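PDB 3EXA: tRNA dimethylallyltransferase from Bacillus halodurans, which probably transfers a dimethylallyl group from dimethylallyl diphosphate to adenine 37 of tRNAs that read codons beginning with uridine. Local coordinates for residues E30-D35 / D79-L84; P59-D64 / T86-R91; P95-G100 / A107-F112. All blocks are in the same frame, centred on the assembly; numbering follows the deposited sequence.

The three contacts illustrate how a parallel sheet of the P-loop NTPase type is covered by the helices that connect its strands. Contacts 1 and 2 share helix 74-90: contact 1 joins its middle to the inner strand 29-33, whereas contact 2 joins its last turn to the edge strand 60-61. Contact 3 sets helix 102-110 against strand 94-98, the neighbour of 29-33. Contacts 1 and 3 are buried, and their side-chain packing is apolar, each centred on one branched residue, Ile-32 or Leu-97. Contact 2 is only partly buried and mixes a methyl group with an imidazole and a guanidinium; Glu-30, from the strand of contact 1, forms a salt bridge with its Arg-91.

Contact 1. Residues E30-D35 / D79-L84; sequences EVISGD and DLATPL
Ile-32 lays its two branches over the turn of helix that carries Ala-81 and Leu-84, and it is the one strand residue through which 30-35 touches 79-84. Its CG2 methyl faces the small side chain of Ala-81, CG2 to CB 4.4 Å. The longer branch is extended, CD1 lying anti to CA (chi2 178°), and its tip reaches on toward Leu-84. There Ile-32 CD1 lies 4.3 Å from Leu-84 CB and equally far from the carbonyl O of Ala-81. The two helix residues are three positions apart and so present one face to the sheet. Because Ala-81 ends at its CB, the backbones come close, the CA atoms of Ile-32 and Ala-81 being 7.2 Å apart.

This is the helix-on-sheet packing of an alpha/beta fold: strand 29-33 lies inside the parallel sheet and helix 74-90 covers one side of it. Ile-85 and Ile-88 of that helix, with Leu-62, widen the apolar patch around Ile-32. No hydrogen bond crosses between the segments, so their mutual hold rests on van der Waals contact and the exclusion of water, which depends on fit of shape rather than on bond direction.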
loop_
_atom_site.group_PDB
_atom_site.type_symbol
_atom_site.label_atom_id
_atom_site.label_comp_id
_atom_site.label_asym_id
_atom_site.label_seq_id
_atom_site.Cartn_x
_atom_site.Cartn_y
_atom_site.Cartn_z
ATOM N N GLU A 30 22.982 8.994 -29.137
ATOM C CA GLU A 30 22.647 7.576 -29.053
ATOM C C GLU A 30 21.134 7.472 -28.946
ATOM O O GLU A 30 20.494 8.389 -28.435
ATOM C CB GLU A 30 23.298 6.934 -27.833
ATOM C CG GLU A 30 24.773 7.224 -27.718
ATOM C CD GLU A 30 25.471 6.266 -26.776
ATOM O OE1 GLU A 30 24.823 5.770 -25.833
ATOM O OE2 GLU A 30 26.674 6.006 -26.977
ATOM N N VAL A 31 20.544 6.377 -29.417
ATOM C CA VAL A 31 19.090 6.275 -29.351
ATOM C C VAL A 31 18.551 5.360 -28.280
ATOM O O VAL A 31 19.001 4.225 -28.125
ATOM C CB VAL A 31 18.460 5.797 -30.685
ATOM C CG1 VAL A 31 16.942 5.736 -30.533
ATOM C CG2 VAL A 31 18.843 6.717 -31.829
ATOM N N ILE A 32 17.575 5.854 -27.536
ATOM C CA ILE A 32 16.938 5.033 -26.525
ATOM C C ILE A 32 15.565 4.727 -27.098
ATOM O O ILE A 32 14.760 5.641 -27.315
ATOM C CB ILE A 32 16.748 5.762 -25.206
ATOM C CG1 ILE A 32 18.094 6.290 -24.702
ATOM C CG2 ILE A 32 16.124 4.806 -24.200
ATOM C CD1 ILE A 32 17.981 7.079 -23.419
ATOM N N SER A 33 15.307 3.445 -27.351
ATOM C CA SER A 33 14.041 3.001 -27.915
ATOM C C SER A 33 12.916 3.199 -26.920
ATOM O O SER A 33 12.978 2.696 -25.800
ATOM C CB SER A 33 14.112 1.524 -28.306
ATOM O OG SER A 33 12.844 1.076 -28.777
ATOM N N GLY A 34 11.891 3.939 -27.326
ATOM C CA GLY A 34 10.773 4.174 -26.431
ATOM C C GLY A 34 9.621 3.221 -26.682
ATOM O O GLY A 34 8.604 3.284 -25.995
ATOM N N ASP A 35 9.782 2.330 -27.657
ATOM C CA ASP A 35 8.742 1.368 -28.017
ATOM C C ASP A 35 8.828 0.087 -27.182
ATOM O O ASP A 35 9.664 -0.778 -27.426
ATOM C CB ASP A 35 8.852 1.059 -29.515
ATOM C CG ASP A 35 7.847 0.032 -29.981
ATOM O OD1 ASP A 35 7.604 -0.033 -31.203
ATOM O OD2 ASP A 35 7.305 -0.711 -29.141
ATOM N N ASP A 79 13.161 3.075 -15.033
ATOM C CA ASP A 79 14.358 2.744 -14.259
ATOM C C ASP A 79 15.538 2.400 -15.182
ATOM O O ASP A 79 16.700 2.483 -14.773
ATOM C CB ASP A 79 14.108 1.559 -13.305
ATOM C CG ASP A 79 13.045 1.852 -12.254
ATOM O OD1 ASP A 79 12.822 3.042 -11.931
ATOM O OD2 ASP A 79 12.444 0.883 -11.738
ATOM N N LEU A 80 15.250 2.003 -16.420
ATOM C CA LEU A 80 16.322 1.676 -17.362
ATOM C C LEU A 80 16.712 2.871 -18.229
ATOM O O LEU A 80 17.880 3.032 -18.570
ATOM C CB LEU A 80 15.914 0.508 -18.266
ATOM C CG LEU A 80 15.850 -0.885 -17.628
ATOM C CD1 LEU A 80 15.215 -1.845 -18.605
ATOM C CD2 LEU A 80 17.249 -1.349 -17.243
ATOM N N ALA A 81 15.746 3.715 -18.577
ATOM C CA ALA A 81 16.034 4.870 -19.418
ATOM C C ALA A 81 16.736 6.005 -18.688
ATOM O O ALA A 81 17.738 6.546 -19.173
ATOM C CB ALA A 81 14.756 5.391 -20.044
ATOM N N THR A 82 16.219 6.371 -17.523
ATOM C CA THR A 82 16.798 7.473 -16.771
ATOM C C THR A 82 18.310 7.301 -16.592
ATOM O O THR A 82 19.081 8.171 -16.976
ATOM C CB THR A 82 16.081 7.636 -15.406
ATOM O OG1 THR A 82 14.673 7.804 -15.632
ATOM C CG2 THR A 82 16.592 8.857 -14.671
ATOM N N PRO A 83 18.757 6.167 -16.035
ATOM C CA PRO A 83 20.202 5.993 -15.859
ATOM C C PRO A 83 20.959 6.032 -17.192
ATOM O O PRO A 83 22.085 6.536 -17.269
ATOM C CB PRO A 83 20.307 4.630 -15.174
ATOM C CG PRO A 83 19.000 4.514 -14.437
ATOM C CD PRO A 83 18.016 5.036 -15.457
ATOM N N LEU A 84 20.334 5.506 -18.244
ATOM C CA LEU A 84 20.965 5.475 -19.563
ATOM C C LEU A 84 21.217 6.871 -20.110
ATOM O O LEU A 84 22.239 7.116 -20.744
ATOM C CB LEU A 84 20.110 4.675 -20.548
ATOM C CG LEU A 84 20.787 3.426 -21.124
ATOM C CD1 LEU A 84 19.786 2.633 -21.940
ATOM C CD2 LEU A 84 21.975 3.819 -21.973
#

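Contact 2. Residues P59-D64 / T86-R91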
loop_
_atom_site.group_PDB
_atom_site.type_symbol
_atom_site.label_atom_id
_atom_site.label_comp_id
_atom_site.label_asym_id
_atom_site.label_seq_id
_atom_site.Cartn_x
_atom_site.Cartn_y
_atom_site.Cartn_z
ATOM N N PRO A 59 24.214 3.799 -32.084
ATOM C CA PRO A 59 23.906 2.806 -31.052
ATOM C C PRO A 59 22.483 2.929 -30.494
ATOM O O PRO A 59 21.994 4.033 -30.230
ATOM C CB PRO A 59 24.965 3.078 -29.988
ATOM C CG PRO A 59 25.176 4.556 -30.117
ATOM C CD PRO A 59 25.230 4.751 -31.610
ATOM N N HIS A 60 21.826 1.787 -30.325
ATOM C CA HIS A 60 20.475 1.768 -29.801
ATOM C C HIS A 60 20.354 0.936 -28.532
ATOM O O HIS A 60 20.948 -0.139 -28.415
ATOM C CB HIS A 60 19.502 1.254 -30.867
ATOM C CG HIS A 60 19.337 2.182 -32.024
ATOM N ND1 HIS A 60 18.114 2.433 -32.614
ATOM C CD2 HIS A 60 20.240 2.920 -32.714
ATOM C CE1 HIS A 60 18.272 3.280 -33.610
ATOM N NE2 HIS A 60 19.558 3.590 -33.693
ATOM N N HIS A 61 19.573 1.438 -27.581
ATOM C CA HIS A 61 19.390 0.747 -26.315
ATOM C C HIS A 61 17.961 0.303 -26.049
ATOM O O HIS A 61 17.005 0.867 -26.590
ATOM C CB HIS A 61 19.831 1.647 -25.160
ATOM C CG HIS A 61 21.190 2.242 -25.337
ATOM N ND1 HIS A 61 21.444 3.264 -26.224
ATOM C CD2 HIS A 61 22.374 1.942 -24.756
ATOM C CE1 HIS A 61 22.729 3.568 -26.185
ATOM N NE2 HIS A 61 23.315 2.780 -25.304
ATOM N N LEU A 62 17.838 -0.703 -25.187
ATOM C CA LEU A 62 16.551 -1.240 -24.783
ATOM C C LEU A 62 15.865 -2.061 -25.867
ATOM O O LEU A 62 14.637 -2.105 -25.964
ATOM C CB LEU A 62 15.653 -0.098 -24.315
ATOM C CG LEU A 62 15.745 0.264 -22.822
ATOM C CD1 LEU A 62 17.152 0.057 -22.257
ATOM C CD2 LEU A 62 15.300 1.692 -22.663
ATOM N N ILE A 63 16.677 -2.702 -26.693
ATOM C CA ILE A 63 16.159 -3.550 -27.745
ATOM C C ILE A 63 16.589 -4.974 -27.432
ATOM O O ILE A 63 17.765 -5.230 -27.159
ATOM C CB ILE A 63 16.728 -3.179 -29.114
ATOM C CG1 ILE A 63 16.459 -1.711 -29.413
ATOM C CG2 ILE A 63 16.096 -4.050 -30.181
ATOM C CD1 ILE A 63 15.017 -1.390 -29.648
ATOM N N ASP A 64 15.633 -5.896 -27.461
ATOM C CA ASP A 64 15.941 -7.287 -27.198
ATOM C C ASP A 64 16.527 -7.504 -25.809
ATOM O O ASP A 64 17.587 -8.102 -25.670
ATOM C CB ASP A 64 16.909 -7.784 -28.277
ATOM C CG ASP A 64 16.242 -7.900 -29.625
ATOM O OD1 ASP A 64 16.931 -7.913 -30.662
ATOM O OD2 ASP A 64 15.001 -7.994 -29.653
ATOM N N THR A 86 21.978 9.416 -18.486
ATOM C CA THR A 86 23.159 9.907 -17.788
ATOM C C THR A 86 24.420 9.253 -18.341
ATOM O O THR A 86 25.435 9.916 -18.518
ATOM C CB THR A 86 23.082 9.613 -16.277
ATOM O OG1 THR A 86 21.870 10.161 -15.749
ATOM C CG2 THR A 86 24.267 10.247 -15.547
ATOM N N GLU A 87 24.350 7.952 -18.615
ATOM C CA GLU A 87 25.496 7.220 -19.144
ATOM C C GLU A 87 25.851 7.718 -20.548
ATOM O O GLU A 87 27.014 7.700 -20.955
ATOM C CB GLU A 87 25.193 5.714 -19.161
ATOM C CG GLU A 87 24.953 5.109 -17.768
ATOM C CD GLU A 87 24.279 3.736 -17.812
ATOM O OE1 GLU A 87 24.758 2.855 -18.559
ATOM O OE2 GLU A 87 23.277 3.539 -17.086
ATOM N N ILE A 88 24.837 8.163 -21.285
ATOM C CA ILE A 88 25.039 8.696 -22.626
ATOM C C ILE A 88 25.689 10.080 -22.507
ATOM O O ILE A 88 26.521 10.462 -23.337
ATOM C CB ILE A 88 23.689 8.784 -23.383
ATOM C CG1 ILE A 88 23.187 7.363 -23.674
ATOM C CG2 ILE A 88 23.845 9.598 -24.674
ATOM C CD1 ILE A 88 21.815 7.298 -24.325
ATOM N N HIS A 89 25.325 10.824 -21.464
ATOM C CA HIS A 89 25.914 12.145 -21.246
ATOM C C HIS A 89 27.338 12.018 -20.742
ATOM O O HIS A 89 28.166 12.886 -20.998
ATOM C CB HIS A 89 25.092 12.952 -20.250
ATOM C CG HIS A 89 24.008 13.752 -20.895
ATOM N ND1 HIS A 89 24.267 14.815 -21.726
ATOM C CD2 HIS A 89 22.662 13.608 -20.865
ATOM C CE1 HIS A 89 23.122 15.297 -22.190
ATOM N NE2 HIS A 89 22.138 14.583 -21.683
ATOM N N GLU A 90 27.610 10.932 -20.024
ATOM C CA GLU A 90 28.942 10.664 -19.493
ATOM C C GLU A 90 29.904 10.403 -20.655
ATOM O O GLU A 90 31.110 10.607 -20.523
ATOM C CB GLU A 90 28.920 9.435 -18.581
ATOM C CG GLU A 90 27.928 9.498 -17.430
ATOM C CD GLU A 90 28.534 10.013 -16.146
ATOM O OE1 GLU A 90 27.785 10.148 -15.153
ATOM O OE2 GLU A 90 29.758 10.280 -16.122
ATOM N N ARG A 91 29.369 9.933 -21.782
ATOM C CA ARG A 91 30.178 9.651 -22.966
ATOM C C ARG A 91 30.310 10.880 -23.841
ATOM O O ARG A 91 31.022 10.860 -24.840
ATOM C CB ARG A 91 29.558 8.530 -23.806
ATOM C CG ARG A 91 29.827 7.128 -23.308
ATOM C CD ARG A 91 29.262 6.094 -24.279
ATOM N NE ARG A 91 27.804 5.970 -24.230
ATOM C CZ ARG A 91 27.128 5.392 -23.237
ATOM N NH1 ARG A 91 27.773 4.885 -22.198
ATOM N NH2 ARG A 91 25.803 5.299 -23.290
#
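The short strand 60-61 lies at the edge of the parallel sheet and meets the last turn of helix 74-90, where the backbone N of Arg-91 makes weak bonds to the carbonyl oxygens of Glu-87 and Ile-88. His-61 reaches across from the strand. With CG beside the backbone N and anti to the carbonyl carbon (chi1 -50°), its imidazole brings CE1 to 4.3 Å from Ile-88 CD1, while NE2 stands 4.1 Å from Arg-91 NH2. Both approaches to the ring are oblique, although the imidazole and guanidinium planes are only 20° apart.

In the fold, this helix belongs to a beta-alpha-beta crossover: the chain leaves edge strand 60-61, runs through helix 74-90 and re-enters the sheet at 94-98, with strand 29-33 lying between the two. That intervening strand fixes both polar partners. His-61 ND1 is hydrogen-bonded to Val-31 O, which restrains the rotation of the ring, and Arg-91 NH2 forms a salt bridge with Glu-30 OE1. The arginine side chain bends at chi3 (-74°), back over its own helix, where Glu-87 O sits 3.1 Å above one guanidinium face, toward its rim. Ile-88 is buried on the sheet side of the helix, whereas Arg-91 is exposed and also touches a neighbouring molecule in the crystal, a setting that may influence its pose.

Contact 3. Residues P95-G100 / A107-F112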
loop_
_atom_site.group_PDB
_atom_site.type_symbol
_atom_site.label_atom_id
_atom_site.label_comp_id
_atom_site.label_asym_id
_atom_site.label_seq_id
_atom_site.Cartn_x
_atom_site.Cartn_y
_atom_site.Cartn_z
ATOM N N PRO A 95 21.513 12.029 -25.852
ATOM C CA PRO A 95 20.494 10.979 -25.785
ATOM C C PRO A 95 19.216 11.300 -26.554
ATOM O O PRO A 95 18.649 12.388 -26.431
ATOM C CB PRO A 95 20.246 10.843 -24.288
ATOM C CG PRO A 95 20.385 12.247 -23.823
ATOM C CD PRO A 95 21.640 12.705 -24.551
ATOM N N PHE A 96 18.775 10.321 -27.338
ATOM C CA PHE A 96 17.579 10.413 -28.172
ATOM C C PHE A 96 16.507 9.392 -27.741
ATOM O O PHE A 96 16.757 8.185 -27.733
ATOM C CB PHE A 96 17.965 10.144 -29.639
ATOM C CG PHE A 96 18.428 11.365 -30.403
ATOM C CD1 PHE A 96 17.533 12.078 -31.203
ATOM C CD2 PHE A 96 19.753 11.785 -30.345
ATOM C CE1 PHE A 96 17.948 13.200 -31.934
ATOM C CE2 PHE A 96 20.177 12.904 -31.072
ATOM C CZ PHE A 96 19.268 13.613 -31.871
ATOM N N LEU A 97 15.327 9.880 -27.372
ATOM C CA LEU A 97 14.220 9.013 -26.992
ATOM C C LEU A 97 13.321 8.989 -28.222
ATOM O O LEU A 97 12.658 9.990 -28.545
ATOM C CB LEU A 97 13.460 9.578 -25.786
ATOM C CG LEU A 97 12.327 8.726 -25.191
ATOM C CD1 LEU A 97 12.860 7.400 -24.705
ATOM C CD2 LEU A 97 11.689 9.468 -24.044
ATOM N N VAL A 98 13.314 7.840 -28.901
ATOM C CA VAL A 98 12.559 7.652 -30.144
ATOM C C VAL A 98 11.399 6.666 -30.103
ATOM O O VAL A 98 11.503 5.587 -29.519
ATOM C CB VAL A 98 13.509 7.216 -31.303
ATOM C CG1 VAL A 98 12.726 7.081 -32.613
ATOM C CG2 VAL A 98 14.609 8.230 -31.468
ATOM N N GLY A 99 10.302 7.061 -30.747
ATOM C CA GLY A 99 9.112 6.239 -30.827
ATOM C C GLY A 99 8.494 5.992 -29.476
ATOM O O GLY A 99 8.728 6.755 -28.538
ATOM N N GLY A 100 7.697 4.926 -29.384
ATOM C CA GLY A 100 7.056 4.566 -28.128
ATOM C C GLY A 100 5.677 5.157 -27.897
ATOM O O GLY A 100 5.206 5.993 -28.665
ATOM N N ALA A 107 6.639 9.284 -18.779
ATOM C CA ALA A 107 7.186 8.849 -17.511
ATOM C C ALA A 107 8.665 9.199 -17.395
ATOM O O ALA A 107 9.159 9.459 -16.303
ATOM C CB ALA A 107 6.981 7.356 -17.348
ATOM N N VAL A 108 9.366 9.208 -18.526
ATOM C CA VAL A 108 10.794 9.521 -18.553
ATOM C C VAL A 108 11.065 11.019 -18.552
ATOM O O VAL A 108 11.925 11.500 -17.824
ATOM C CB VAL A 108 11.466 8.931 -19.805
ATOM C CG1 VAL A 108 12.847 9.537 -19.994
ATOM C CG2 VAL A 108 11.548 7.423 -19.680
ATOM N N ILE A 109 10.324 11.754 -19.371
ATOM C CA ILE A 109 10.550 13.178 -19.460
ATOM C C ILE A 109 10.033 13.946 -18.261
ATOM O O ILE A 109 10.327 15.130 -18.115
ATOM C CB ILE A 109 9.922 13.778 -20.725
ATOM C CG1 ILE A 109 8.398 13.693 -20.651
ATOM C CG2 ILE A 109 10.428 13.056 -21.945
ATOM C CD1 ILE A 109 7.719 14.441 -21.788
ATOM N N HIS A 110 9.264 13.285 -17.403
ATOM C CA HIS A 110 8.716 13.948 -16.223
ATOM C C HIS A 110 9.213 13.324 -14.928
ATOM O O HIS A 110 8.952 13.842 -13.844
ATOM C CB HIS A 110 7.184 13.911 -16.252
ATOM C CG HIS A 110 6.581 14.798 -17.295
ATOM N ND1 HIS A 110 5.704 14.330 -18.254
ATOM C CD2 HIS A 110 6.711 16.126 -17.525
ATOM C CE1 HIS A 110 5.322 15.331 -19.025
ATOM N NE2 HIS A 110 5.918 16.434 -18.604
ATOM N N GLN A 111 9.931 12.213 -15.036
ATOM C CA GLN A 111 10.448 11.543 -13.849
ATOM C C GLN A 111 9.346 11.267 -12.826
ATOM O O GLN A 111 9.529 11.519 -11.635
ATOM C CB GLN A 111 11.536 12.397 -13.189
ATOM C CG GLN A 111 12.835 12.446 -13.943
ATOM C CD GLN A 111 13.402 11.069 -14.193
ATOM O OE1 GLN A 111 12.935 10.336 -15.070
ATOM N NE2 GLN A 111 14.410 10.701 -13.417
ATOM N N PHE A 112 8.207 10.751 -13.284
ATOM C CA PHE A 112 7.097 10.446 -12.379
ATOM C C PHE A 112 7.533 9.544 -11.229
ATOM O O PHE A 112 8.282 8.588 -11.429
ATOM C CB PHE A 112 5.951 9.757 -13.127
ATOM C CG PHE A 112 5.194 10.658 -14.057
ATOM C CD1 PHE A 112 4.820 11.936 -13.664
ATOM C CD2 PHE A 112 4.817 10.209 -15.317
ATOM C CE1 PHE A 112 4.080 12.761 -14.515
ATOM C CE2 PHE A 112 4.076 11.023 -16.177
ATOM C CZ PHE A 112 3.707 12.298 -15.772
#
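Leu-97 points from its strand toward helix 102-110 and meets it with a single methyl, CD2, which is received by two branched neighbours, Val-108 and Ile-109. The leucine stretches away from the strand, CG lying anti to the backbone N (chi1 -175°), and this carries the fork of the side chain out to the helix. Val-108 also points across the interface, so these two approach head on: Leu-97 CD2 is 4.2 Å from Val-108 CG1.

Ile-109 stands differently. Its CB is directed neither at the strand nor away from it, and the contact depends on which branch faces Leu-97. At chi1 67° its CG2 methyl is anti to the carbonyl carbon and comes to 4.3 Å from Leu-97 CD2, while the CG1-CD1 arm turns away from Leu-97. There CG1 lies 3.7 Å above one face of the His-110 ring, toward its rim. One leucine methyl therefore touches consecutive helix residues, each by one methyl. The backbones remain farther apart than these contacts suggest, 9.1 Å between the CA atoms of Leu-97 and Val-108, and the side chains span that distance.

Gln-111, with positive phi, turns the chain out of the helix, and beyond it Phe-112 makes a cation-pi contact with Arg-160 of the second subunit. Beyond the strand the chain passes through Gly-99 and Gly-100 to Thr-101, a probable tRNA-contacting residue whose side chain is about 10 Å from that of Leu-97. Strand 94-98 lies between strands 4-9 and 29-33; Phe-96 and Val-98 pack on helix 16-25, whereas Leu-97 turns to helix 102-110, which in turn rests against helix 74-90 through Ala-107 on Val-74 and Val-108 on Phe-77.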